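Local coordinates for protein post-proline cleaving enzyme (PDB 4HVT) that probably acts as a serine endopeptidase of the prolyl oligopeptidase family, cutting short peptides after proline, at residues A[44-49]-A[673-678]. Numbering follows the deposited sequence.
Sequences SKTEKA and YFLESK
Thr46 of helix 34-51 meets the backbone of Phe674 on strand 672-677, the outermost strand at one end of the eight-stranded alpha/beta-hydrolase sheet. The helix lies against this sheet edge, the axis of 44-49 passing 7.1 Å from that of 673-677 at closest. Strand 640-646 pairs with the inner side of the edge strand; on the outer side no strand of the chain accepts the N-H groups, and a threonine hydroxyl can accept one while its methyl packs on apolar side chains. OG1 lies beside Thr46's own backbone N (chi1 -73°) and accepts the almost straight bond from Phe674 N at 3.0 Å; Arg42 O, one helical turn back, is a second partner of this hydroxyl. The same torsion sends the methyl CG2 the other way, to Tyr673 CB and Leu675 CD2, each 3.8 Å off. Glu47 lends its aliphatic part: CG rests on Leu675 CD2 at 3.6 Å, the two side chains crossing nearly at right angles, while OE2 is bound by Asn693 and Asn697 of helix 688-706. Ala49, whose side chain is CB alone, closes the contact in the plane of the Tyr673 ring, its CB 4.0 Å from the ring-edge atom CE1.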
loop_
_atom_site.group_PDB
_atom_site.type_symbol
_atom_site.label_atom_id
_atom_site.label_comp_id
_atom_site.label_asym_id
_atom_site.label_seq_id
_atom_site.Cartn_x
_atom_site.Cartn_y
_atom_site.Cartn_z
ATOM N N SER A 44 -9.072 5.613 -26.099
ATOM C CA SER A 44 -9.810 4.805 -27.069
ATOM C C SER A 44 -8.879 4.277 -28.158
ATOM O O SER A 44 -8.914 3.087 -28.467
ATOM C CB SER A 44 -10.965 5.606 -27.662
ATOM O OG SER A 44 -11.869 5.912 -26.624
ATOM N N LYS A 45 -8.027 5.136 -28.699
ATOM C CA LYS A 45 -7.054 4.689 -29.713
ATOM C C LYS A 45 -6.233 3.547 -29.139
ATOM O O LYS A 45 -5.979 2.543 -29.860
ATOM C CB LYS A 45 -6.115 5.826 -30.126
ATOM N N THR A 46 -5.821 3.701 -27.867
ATOM C CA THR A 46 -4.941 2.717 -27.250
ATOM C C THR A 46 -5.673 1.409 -27.079
ATOM O O THR A 46 -5.137 0.346 -27.437
ATOM C CB THR A 46 -4.343 3.172 -25.919
ATOM O OG1 THR A 46 -3.351 4.155 -26.186
ATOM C CG2 THR A 46 -3.698 2.012 -25.192
ATOM N N GLU A 47 -6.908 1.473 -26.598
ATOM C CA GLU A 47 -7.638 0.236 -26.316
ATOM C C GLU A 47 -7.917 -0.518 -27.619
ATOM O O GLU A 47 -7.698 -1.735 -27.691
ATOM C CB GLU A 47 -8.916 0.488 -25.500
ATOM C CG GLU A 47 -8.652 0.752 -24.027
ATOM C CD GLU A 47 -9.869 0.475 -23.165
ATOM O OE1 GLU A 47 -10.963 1.004 -23.479
ATOM O OE2 GLU A 47 -9.732 -0.281 -22.179
ATOM N N LYS A 48 -8.324 0.199 -28.658
ATOM C CA LYS A 48 -8.544 -0.405 -29.973
ATOM C C LYS A 48 -7.250 -1.057 -30.514
ATOM O O LYS A 48 -7.287 -2.164 -31.052
ATOM C CB LYS A 48 -9.126 0.649 -30.927
ATOM N N ALA A 49 -6.106 -0.398 -30.349
ATOM C CA ALA A 49 -4.828 -0.984 -30.762
ATOM C C ALA A 49 -4.444 -2.261 -30.024
ATOM O O ALA A 49 -3.926 -3.203 -30.616
ATOM C CB ALA A 49 -3.716 0.042 -30.628
ATOM N N TYR A 673 1.442 4.046 -25.563
ATOM C CA TYR A 673 0.097 3.587 -25.301
ATOM C C TYR A 673 -0.279 4.334 -24.025
ATOM O O TYR A 673 0.548 4.471 -23.146
ATOM C CB TYR A 673 0.076 2.025 -25.125
ATOM C CG TYR A 673 0.390 1.308 -26.436
ATOM C CD1 TYR A 673 -0.625 0.993 -27.307
ATOM C CD2 TYR A 673 1.701 0.973 -26.801
ATOM C CE1 TYR A 673 -0.368 0.381 -28.527
ATOM C CE2 TYR A 673 1.969 0.371 -28.027
ATOM C CZ TYR A 673 0.925 0.065 -28.863
ATOM O OH TYR A 673 1.142 -0.549 -30.079
ATOM N N PHE A 674 -1.482 4.869 -23.986
ATOM C CA PHE A 674 -1.970 5.706 -22.902
ATOM C C PHE A 674 -3.366 5.271 -22.511
ATOM O O PHE A 674 -4.217 5.121 -23.383
ATOM C CB PHE A 674 -1.957 7.149 -23.386
ATOM C CG PHE A 674 -2.504 8.135 -22.402
ATOM C CD1 PHE A 674 -1.690 8.624 -21.393
ATOM C CD2 PHE A 674 -3.844 8.503 -22.437
ATOM C CE1 PHE A 674 -2.184 9.517 -20.435
ATOM C CE2 PHE A 674 -4.351 9.416 -21.503
ATOM C CZ PHE A 674 -3.522 9.915 -20.496
ATOM N N LEU A 675 -3.619 5.162 -21.194
ATOM C CA LEU A 675 -4.899 4.734 -20.646
ATOM C C LEU A 675 -5.221 5.641 -19.456
ATOM O O LEU A 675 -4.525 5.597 -18.403
ATOM C CB LEU A 675 -4.849 3.284 -20.162
ATOM C CG LEU A 675 -4.643 2.211 -21.248
ATOM C CD1 LEU A 675 -4.353 0.933 -20.553
ATOM C CD2 LEU A 675 -5.895 2.053 -22.052
ATOM N N GLU A 676 -6.283 6.413 -19.612
ATOM C CA GLU A 676 -6.745 7.287 -18.556
ATOM C C GLU A 676 -8.065 6.734 -18.027
ATOM O O GLU A 676 -9.040 6.656 -18.763
ATOM C CB GLU A 676 -6.895 8.734 -18.999
ATOM C CG GLU A 676 -7.468 9.573 -17.826
ATOM C CD GLU A 676 -7.246 11.034 -17.908
ATOM O OE1 GLU A 676 -8.266 11.758 -18.111
ATOM O OE2 GLU A 676 -6.078 11.479 -17.852
ATOM N N SER A 677 -8.082 6.317 -16.771
ATOM C CA SER A 677 -9.294 5.835 -16.122
ATOM C C SER A 677 -10.118 6.887 -15.468
ATOM O O SER A 677 -9.567 7.712 -14.754
ATOM C CB SER A 677 -9.001 4.760 -15.071
ATOM O OG SER A 677 -10.156 4.581 -14.233
ATOM N N LYS A 678 -11.436 6.837 -15.689
ATOM C CA LYS A 678 -12.394 7.803 -15.126
ATOM C C LYS A 678 -12.452 7.820 -13.635
ATOM O O LYS A 678 -12.579 8.892 -13.017
ATOM C CB LYS A 678 -13.831 7.517 -15.635
#